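Local coordinates for putative lipoprotein (Clostridium perfringens ATCC 13124, PDB 4R7R) that is of unknown function but, as a putative lipoprotein with an alpha-beta fold classed among lipid-binding proteins, may act at the cell envelope, at residues 23-28 and 36-41; 62-67 and 84-89; 92-95 and 101-104. One frame throughout, in Å; residues are numbered along the deposited sequence.

Contact 1. Residues 23-28 and 36-41; sequences IKIRLL and VIVDNE
The beta hairpin of strands 24-29 and 35-37 forms one margin of the antiparallel sheet, and strand 35-37 is its outermost member on this side. Leu27 and Val36 make an antiparallel hydrogen-bonded pair: Leu27 N donates to Val36 O at 2.9 Å, and Val36 N returns a bond to Leu27 O at 2.8 Å. A third bond, from Val38 N to Ile25 O, is nearly straight at hydrogen (176°). Farther on the two chains diverge, and water 1 spans them by accepting from Ile25 N and donating to Val38 O.

On the face that carries Leu27 and Val36, Val36 CG2 packs on Leu27 CB at 3.5 Å. Val38 points CG1 opposite the backbone N (chi1 169°), leaving CG2 to meet Ile25 CG2 at 3.5 Å and Leu27 CG at 3.8 Å. Helix 116-125 covers Leu27 and Val36 through Val123 and Phe124. Across the other face, Ile37 CD1 reaches Arg26 CG at 3.5 Å, touching the aliphatic part of a side chain whose guanidinium forms salt bridges with Asp75 and Glu35.

The two faces therefore differ in chemistry: one packs apolar side chains against helix 116-125, the other carries Arg26, whose stem rests on Ile37 while its guanidinium is held by the two carboxylates.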
loop_
_atom_site.group_PDB
_atom_site.type_symbol
_atom_site.label_atom_id
_atom_site.label_comp_id
_atom_site.label_asym_id
_atom_site.label_seq_id
_atom_site.Cartn_x
_atom_site.Cartn_y
_atom_site.Cartn_z
ATOM N N ILE A 23 -2.225 -9.946 -9.771
ATOM C CA ILE A 23 -2.752 -9.632 -8.450
ATOM C C ILE A 23 -4.238 -9.271 -8.459
ATOM O O ILE A 23 -4.782 -8.799 -9.455
ATOM C CB ILE A 23 -1.964 -8.467 -7.760
ATOM C CG1 ILE A 23 -2.115 -7.145 -8.516
ATOM C CG2 ILE A 23 -0.490 -8.830 -7.588
ATOM C CD1 ILE A 23 -1.535 -5.968 -7.759
ATOM N N LYS A 24 -4.883 -9.527 -7.328
ATOM C CA LYS A 24 -6.215 -9.021 -7.060
ATOM C C LYS A 24 -6.124 -8.059 -5.890
ATOM O O LYS A 24 -5.321 -8.261 -4.974
ATOM C CB LYS A 24 -7.184 -10.159 -6.746
ATOM C CG LYS A 24 -7.559 -10.998 -7.941
ATOM C CD LYS A 24 -8.323 -12.233 -7.509
ATOM C CE LYS A 24 -8.940 -12.944 -8.709
ATOM N NZ LYS A 24 -9.665 -14.187 -8.313
ATOM N N ILE A 25 -6.934 -7.006 -5.915
ATOM C CA ILE A 25 -6.901 -6.041 -4.832
ATOM C C ILE A 25 -8.261 -5.906 -4.175
ATOM O O ILE A 25 -9.287 -5.875 -4.835
ATOM C CB ILE A 25 -6.431 -4.666 -5.311
ATOM C CG1 ILE A 25 -5.009 -4.752 -5.865
ATOM C CG2 ILE A 25 -6.465 -3.680 -4.166
ATOM C CD1 ILE A 25 -4.564 -3.468 -6.543
ATOM N N ARG A 26 -8.249 -5.853 -2.852
ATOM C CA ARG A 26 -9.445 -5.597 -2.086
ATOM C C ARG A 26 -9.243 -4.347 -1.279
ATOM O O ARG A 26 -8.224 -4.207 -0.622
ATOM C CB ARG A 26 -9.757 -6.757 -1.164
ATOM C CG ARG A 26 -10.943 -7.541 -1.589
ATOM C CD ARG A 26 -11.076 -8.788 -0.744
ATOM N NE ARG A 26 -9.816 -9.519 -0.602
ATOM C CZ ARG A 26 -9.206 -9.728 0.560
ATOM N NH1 ARG A 26 -9.737 -9.256 1.686
ATOM N NH2 ARG A 26 -8.069 -10.413 0.599
ATOM N N LEU A 27 -10.206 -3.437 -1.350
ATOM C CA LEU A 27 -10.180 -2.221 -0.555
ATOM C C LEU A 27 -11.176 -2.316 0.598
ATOM O O LEU A 27 -12.328 -2.717 0.406
ATOM C CB LEU A 27 -10.506 -1.003 -1.418
ATOM C CG LEU A 27 -9.558 -0.617 -2.548
ATOM C CD1 LEU A 27 -9.943 0.746 -3.100
ATOM C CD2 LEU A 27 -8.135 -0.594 -2.041
ATOM N N LEU A 28 -10.722 -1.941 1.791
ATOM C CA LEU A 28 -11.584 -1.854 2.961
ATOM C C LEU A 28 -11.648 -0.416 3.513
ATOM O O LEU A 28 -10.615 0.164 3.856
ATOM C CB LEU A 28 -11.089 -2.812 4.047
ATOM C CG LEU A 28 -11.928 -2.846 5.324
ATOM C CD1 LEU A 28 -13.277 -3.447 5.011
ATOM C CD2 LEU A 28 -11.226 -3.634 6.408
ATOM N N VAL A 36 -14.606 -3.379 -1.156
ATOM C CA VAL A 36 -14.802 -3.401 -2.618
ATOM C C VAL A 36 -13.679 -4.108 -3.357
ATOM O O VAL A 36 -12.544 -4.140 -2.893
ATOM C CB VAL A 36 -14.926 -1.984 -3.240
ATOM C CG1 VAL A 36 -16.197 -1.326 -2.827
ATOM C CG2 VAL A 36 -13.726 -1.117 -2.895
ATOM N N ILE A 37 -14.002 -4.664 -4.517
ATOM C CA ILE A 37 -12.998 -5.269 -5.387
ATOM C C ILE A 37 -12.479 -4.258 -6.395
ATOM O O ILE A 37 -13.266 -3.573 -7.054
ATOM C CB ILE A 37 -13.568 -6.466 -6.146
ATOM C CG1 ILE A 37 -14.146 -7.472 -5.157
ATOM C CG2 ILE A 37 -12.487 -7.122 -7.004
ATOM C CD1 ILE A 37 -13.070 -8.093 -4.308
ATOM N N VAL A 38 -11.164 -4.152 -6.523
ATOM C CA VAL A 38 -10.617 -3.250 -7.531
ATOM C C VAL A 38 -10.788 -3.854 -8.935
ATOM O O VAL A 38 -10.434 -5.011 -9.177
ATOM C CB VAL A 38 -9.137 -2.926 -7.267
ATOM C CG1 VAL A 38 -8.524 -2.221 -8.469
ATOM C CG2 VAL A 38 -9.015 -2.063 -6.022
ATOM N N ASP A 39 -11.346 -3.067 -9.846
ATOM C CA ASP A 39 -11.537 -3.506 -11.231
ATOM C C ASP A 39 -10.220 -3.854 -11.916
ATOM O O ASP A 39 -9.173 -3.293 -11.579
ATOM C CB ASP A 39 -12.254 -2.426 -12.054
ATOM C CG ASP A 39 -13.704 -2.258 -11.664
ATOM O OD1 ASP A 39 -14.284 -3.219 -11.110
ATOM O OD2 ASP A 39 -14.265 -1.176 -11.928
ATOM N N ASN A 40 -10.293 -4.760 -12.891
ATOM C CA ASN A 40 -9.129 -5.180 -13.660
ATOM C C ASN A 40 -8.321 -4.012 -14.232
ATOM O O ASN A 40 -7.085 -4.017 -14.203
ATOM C CB ASN A 40 -9.572 -6.093 -14.793
ATOM C CG ASN A 40 -8.548 -6.177 -15.897
ATOM O OD1 ASN A 40 -8.812 -5.788 -17.043
ATOM N ND2 ASN A 40 -7.358 -6.664 -15.560
ATOM N N GLU A 41 -9.034 -3.017 -14.740
ATOM C CA GLU A 41 -8.440 -1.850 -15.382
ATOM C C GLU A 41 -7.631 -0.943 -14.441
ATOM O O GLU A 41 -6.731 -0.222 -14.880
ATOM C CB GLU A 41 -9.549 -1.034 -16.037
ATOM C CG GLU A 41 -10.721 -0.799 -15.088
ATOM C CD GLU A 41 -11.842 0.006 -15.710
ATOM O OE1 GLU A 41 -12.931 -0.576 -15.953
ATOM O OE2 GLU A 41 -11.633 1.219 -15.947
HETATM O O HOH W 1 -8.918 -7.171 -7.995
#

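Contact 2. Residues 62-67 and 84-89; sequences EALPNK and DIYGDD
This is an apolar contact between a loop and an aromatic side chain, at the end of the sheet where strand 80-85 runs out. The loop that carries residues 62-67 leads from strand 58-59 to strand 70-75, and it passes over Tyr86, the first residue after strand 80-85. Tyr86 supplies nearly all of the surface that the 84-89 side buries here, and its ring is met by three successive parts of the loop.

Leu64 lies across the ring at about a right angle. Its CD2 methyl stands over one face, 4.3 Å from the ring centroid and 16° off the normal, a CH-pi contact displaced toward the rim on the phenol side; CZ is its nearest ring atom, at 4.1 Å. The other branch, CD1, passes the phenol oxygen, 3.7 Å from Tyr86 OH. Pro65 approaches obliquely nearer the root of the ring, with CG 3.4 Å from Tyr86 CD1. Lys67 takes part through its backbone, the carbonyl carbon C lying 3.8 Å from Tyr86 CE1; its CB points away from the tyrosine, and its NZ bonds to Met30 O.

Tyr86 has CG anti to its carbonyl carbon (chi1 -59°), which directs the ring toward the loop. Pro68 and Thr92 also touch this side chain and add to its burial.

Since the two segments meet mainly through van der Waals contacts and share no hydrogen bond, their association rests on shape and on burial of the aromatic ring, to which the CH-pi contact probably adds a little.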
loop_
_atom_site.group_PDB
_atom_site.type_symbol
_atom_site.label_atom_id
_atom_site.label_comp_id
_atom_site.label_asym_id
_atom_site.label_seq_id
_atom_site.Cartn_x
_atom_site.Cartn_y
_atom_site.Cartn_z
ATOM N N GLU A 62 7.167 5.072 12.784
ATOM C CA GLU A 62 6.509 6.182 13.458
ATOM C C GLU A 62 5.357 5.704 14.329
ATOM O O GLU A 62 4.764 4.659 14.059
ATOM C CB GLU A 62 5.958 7.176 12.445
ATOM C CG GLU A 62 6.979 8.027 11.728
ATOM C CD GLU A 62 6.307 9.118 10.913
ATOM O OE1 GLU A 62 5.057 9.094 10.819
ATOM O OE2 GLU A 62 7.019 10.001 10.384
ATOM N N ALA A 63 5.029 6.479 15.359
ATOM C CA ALA A 63 3.782 6.278 16.102
ATOM C C ALA A 63 2.607 6.538 15.164
ATOM O O ALA A 63 2.709 7.360 14.255
ATOM C CB ALA A 63 3.716 7.189 17.314
ATOM N N LEU A 64 1.495 5.843 15.363
ATOM C CA LEU A 64 0.426 5.913 14.372
ATOM C C LEU A 64 -0.902 6.365 14.947
ATOM O O LEU A 64 -1.196 6.108 16.108
ATOM C CB LEU A 64 0.249 4.554 13.687
ATOM C CG LEU A 64 1.392 4.093 12.783
ATOM C CD1 LEU A 64 1.223 2.626 12.419
ATOM C CD2 LEU A 64 1.488 4.958 11.525
ATOM N N PRO A 65 -1.713 7.047 14.122
ATOM C CA PRO A 65 -3.094 7.348 14.505
ATOM C C PRO A 65 -3.853 6.050 14.688
ATOM O O PRO A 65 -3.483 5.048 14.075
ATOM C CB PRO A 65 -3.631 8.154 13.319
ATOM C CG PRO A 65 -2.754 7.768 12.169
ATOM C CD PRO A 65 -1.400 7.514 12.759
ATOM N N ASN A 66 -4.893 6.072 15.511
ATOM C CA ASN A 66 -5.572 4.852 15.926
ATOM C C ASN A 66 -5.921 3.896 14.784
ATOM O O ASN A 66 -5.926 2.697 14.974
ATOM C CB ASN A 66 -6.840 5.205 16.699
ATOM C CG ASN A 66 -7.094 4.258 17.851
ATOM O OD1 ASN A 66 -7.625 3.167 17.664
ATOM N ND2 ASN A 66 -6.709 4.671 19.053
ATOM N N LYS A 67 -6.196 4.410 13.592
ATOM C CA LYS A 67 -6.443 3.504 12.475
ATOM C C LYS A 67 -6.268 4.163 11.115
ATOM O O LYS A 67 -6.501 5.365 10.958
ATOM C CB LYS A 67 -7.847 2.886 12.580
ATOM C CG LYS A 67 -9.015 3.824 12.327
ATOM C CD LYS A 67 -10.328 3.106 12.612
ATOM C CE LYS A 67 -11.526 4.039 12.532
ATOM N NZ LYS A 67 -12.796 3.283 12.763
ATOM N N ASP A 84 -1.649 -0.188 4.547
ATOM C CA ASP A 84 -2.541 0.658 5.325
ATOM C C ASP A 84 -2.408 2.099 4.827
ATOM O O ASP A 84 -1.292 2.599 4.678
ATOM C CB ASP A 84 -2.231 0.556 6.824
ATOM C CG ASP A 84 -2.589 -0.814 7.413
ATOM O OD1 ASP A 84 -3.528 -1.464 6.893
ATOM O OD2 ASP A 84 -1.946 -1.241 8.406
ATOM N N ILE A 85 -3.533 2.761 4.552
ATOM C CA ILE A 85 -3.493 4.140 4.065
ATOM C C ILE A 85 -3.840 5.165 5.158
ATOM O O ILE A 85 -4.952 5.159 5.699
ATOM C CB ILE A 85 -4.464 4.325 2.873
ATOM C CG1 ILE A 85 -4.232 3.234 1.816
ATOM C CG2 ILE A 85 -4.338 5.720 2.289
ATOM C CD1 ILE A 85 -2.804 3.169 1.346
ATOM N N TYR A 86 -2.892 6.042 5.482
ATOM C CA TYR A 86 -3.136 7.126 6.444
ATOM C C TYR A 86 -3.202 8.499 5.773
ATOM O O TYR A 86 -3.197 8.612 4.539
ATOM C CB TYR A 86 -2.049 7.148 7.518
ATOM C CG TYR A 86 -1.960 5.854 8.276
ATOM C CD1 TYR A 86 -2.652 5.672 9.471
ATOM C CD2 TYR A 86 -1.216 4.801 7.776
ATOM C CE1 TYR A 86 -2.587 4.487 10.155
ATOM C CE2 TYR A 86 -1.139 3.612 8.450
ATOM C CZ TYR A 86 -1.826 3.457 9.641
ATOM O OH TYR A 86 -1.739 2.254 10.294
ATOM N N GLY A 87 -3.258 9.542 6.592
ATOM C CA GLY A 87 -3.261 10.902 6.083
ATOM C C GLY A 87 -1.890 11.333 5.600
ATOM O O GLY A 87 -0.907 10.628 5.816
ATOM N N ASP A 88 -1.833 12.477 4.924
ATOM C CA ASP A 88 -0.568 13.078 4.499
ATOM C C ASP A 88 0.296 12.192 3.621
ATOM O O ASP A 88 1.510 12.382 3.589
ATOM C CB ASP A 88 0.257 13.490 5.717
ATOM C CG ASP A 88 -0.258 14.748 6.364
ATOM O OD1 ASP A 88 -1.371 15.214 5.993
ATOM O OD2 ASP A 88 0.462 15.273 7.247
ATOM N N ASP A 89 -0.319 11.231 2.935
ATOM C CA ASP A 89 0.386 10.371 1.986
ATOM C C ASP A 89 1.337 9.399 2.681
ATOM O O ASP A 89 2.252 8.846 2.064
ATOM C CB ASP A 89 1.141 11.214 0.950
ATOM C CG ASP A 89 0.212 11.839 -0.063
ATOM O OD1 ASP A 89 -0.820 11.197 -0.362
ATOM O OD2 ASP A 89 0.494 12.963 -0.553
#

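Contact 3. Residues 92-95 and 101-104; sequences TLYP and RKDY
Lys102 lies alongside Tyr94, both side chains pointing the same way, and its extended chain runs over one face of the ring. CG comes within 3.5 Å of Tyr94 CD2, and farther out CE stands over the face, 4.2 Å from the ring centroid, as a CH-pi contact. The ammonium group continues to water 2, which accepts from Lys102 NZ at 2.7 Å and also bonds Thr92 OG1. The gamma oxygen of Thr92 sits between backbone N and carbonyl carbon (chi1 64°), which places CG2 over the face of the Tyr104 ring in the partner strand, 4.1 Å from its centroid.

Beneath these side chains, Leu93 and Asp103 form an antiparallel hydrogen-bonded pair. Asp103 N donates to Leu93 O at 2.9 Å, and Leu93 N to Asp103 O at 3.1 Å with a bent angle of 140°. On the face of Leu93 and Asp103, Arg101 grips Asp103 OD1 end-on with NH1 and NH2, the shorter bond being 2.7 Å from NH2.

Farther out, His10 N and Thr11 OG1 of helix 9-17 bind the same carboxylate, while Tyr94 OH bonds to Asp84 and Lys71.

Convergence of Arg101 and His10 N on buried Asp103 would probably favour its anionic form, and the His10 and Thr11 bonds join the hairpin to helix 9-17; the Lys102 stem packs on Tyr94 and the Thr92 methyl on Tyr104, while the polar ends of Lys102 and Thr92 share water 2.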
loop_
_atom_site.group_PDB
_atom_site.type_symbol
_atom_site.label_atom_id
_atom_site.label_comp_id
_atom_site.label_asym_id
_atom_site.label_seq_id
_atom_site.Cartn_x
_atom_site.Cartn_y
_atom_site.Cartn_z
ATOM N N THR A 92 1.711 2.234 5.249
ATOM C CA THR A 92 2.545 1.145 5.739
ATOM C C THR A 92 2.274 -0.068 4.864
ATOM O O THR A 92 1.215 -0.164 4.235
ATOM C CB THR A 92 2.285 0.776 7.217
ATOM O OG1 THR A 92 0.944 0.288 7.376
ATOM C CG2 THR A 92 2.542 1.970 8.140
ATOM N N LEU A 93 3.226 -0.992 4.837
ATOM C CA LEU A 93 3.199 -2.101 3.903
ATOM C C LEU A 93 3.861 -3.307 4.565
ATOM O O LEU A 93 4.989 -3.204 5.100
ATOM C CB LEU A 93 3.916 -1.716 2.597
ATOM C CG LEU A 93 3.747 -2.591 1.343
ATOM C CD1 LEU A 93 4.136 -1.796 0.099
ATOM C CD2 LEU A 93 4.569 -3.877 1.424
ATOM N N TYR A 94 3.170 -4.448 4.527
ATOM C CA TYR A 94 3.645 -5.631 5.230
ATOM C C TYR A 94 2.904 -6.884 4.768
ATOM O O TYR A 94 1.792 -6.780 4.225
ATOM C CB TYR A 94 3.500 -5.433 6.744
ATOM C CG TYR A 94 2.111 -5.063 7.222
ATOM C CD1 TYR A 94 1.243 -6.037 7.697
ATOM C CD2 TYR A 94 1.675 -3.734 7.221
ATOM C CE1 TYR A 94 -0.034 -5.709 8.148
ATOM C CE2 TYR A 94 0.417 -3.394 7.671
ATOM C CZ TYR A 94 -0.440 -4.382 8.137
ATOM O OH TYR A 94 -1.702 -4.056 8.595
ATOM N N PRO A 95 3.525 -8.069 4.953
ATOM C CA PRO A 95 2.801 -9.292 4.599
ATOM C C PRO A 95 1.649 -9.469 5.570
ATOM O O PRO A 95 1.746 -9.028 6.729
ATOM C CB PRO A 95 3.857 -10.405 4.732
ATOM C CG PRO A 95 4.938 -9.836 5.581
ATOM C CD PRO A 95 4.885 -8.336 5.456
ATOM N N ARG A 101 7.160 -5.804 11.922
ATOM C CA ARG A 101 7.904 -4.665 11.408
ATOM C C ARG A 101 7.421 -4.298 10.016
ATOM O O ARG A 101 7.757 -4.946 9.021
ATOM C CB ARG A 101 9.399 -4.952 11.390
ATOM C CG ARG A 101 10.209 -3.865 10.727
ATOM C CD ARG A 101 11.175 -4.489 9.732
ATOM N NE ARG A 101 11.750 -3.532 8.786
ATOM C CZ ARG A 101 11.176 -3.189 7.642
ATOM N NH1 ARG A 101 11.782 -2.322 6.827
ATOM N NH2 ARG A 101 9.996 -3.714 7.312
ATOM N N LYS A 102 6.611 -3.255 9.959
ATOM C CA LYS A 102 6.065 -2.792 8.703
ATOM C C LYS A 102 7.076 -1.906 7.996
ATOM O O LYS A 102 7.922 -1.305 8.647
ATOM C CB LYS A 102 4.766 -2.021 8.943
ATOM C CG LYS A 102 3.804 -2.728 9.869
ATOM C CD LYS A 102 2.737 -1.788 10.384
ATOM C CE LYS A 102 1.688 -2.582 11.143
ATOM N NZ LYS A 102 0.658 -1.736 11.794
ATOM N N ASP A 103 7.000 -1.860 6.668
ATOM C CA ASP A 103 7.618 -0.799 5.874
ATOM C C ASP A 103 6.845 0.522 6.062
ATOM O O ASP A 103 5.608 0.527 6.119
ATOM C CB ASP A 103 7.627 -1.167 4.383
ATOM C CG ASP A 103 8.827 -2.025 3.966
ATOM O OD1 ASP A 103 9.481 -2.705 4.809
ATOM O OD2 ASP A 103 9.103 -2.019 2.745
ATOM N N TYR A 104 7.559 1.638 6.147
ATOM C CA TYR A 104 6.909 2.944 6.237
ATOM C C TYR A 104 7.341 3.779 5.054
ATOM O O TYR A 104 8.549 3.929 4.797
ATOM C CB TYR A 104 7.254 3.663 7.556
ATOM C CG TYR A 104 6.697 2.990 8.796
ATOM C CD1 TYR A 104 5.619 3.548 9.496
ATOM C CD2 TYR A 104 7.245 1.790 9.270
ATOM C CE1 TYR A 104 5.102 2.928 10.644
ATOM C CE2 TYR A 104 6.732 1.153 10.403
ATOM C CZ TYR A 104 5.665 1.724 11.090
ATOM O OH TYR A 104 5.168 1.088 12.211
HETATM O O HOH W 2 -0.418 -0.107 9.925
#

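In the fold
From the N terminus, helix 9-17 precedes contact 1, which closes the hairpin loop between strands 24-29 and 35-37 at one margin of the sheet. After helix 45-52 and strand 58-59, contact 2 closes a longer loop, containing strands 70-75 and 80-85, and contact 3 then closes the hairpin of strands 90-95 and 103-106. The three follow in series, neither nested nor crossed. Contacts 1 and 3 lie on opposite sides of the chain's centre, their centres 20 Å apart. Contacts 2 and 3 touch directly: Asp84 N lies 2.9 Å from Thr92 O, a probable hydrogen bond, on neighbouring strands. Strand 70-75 connects this region to contact 1.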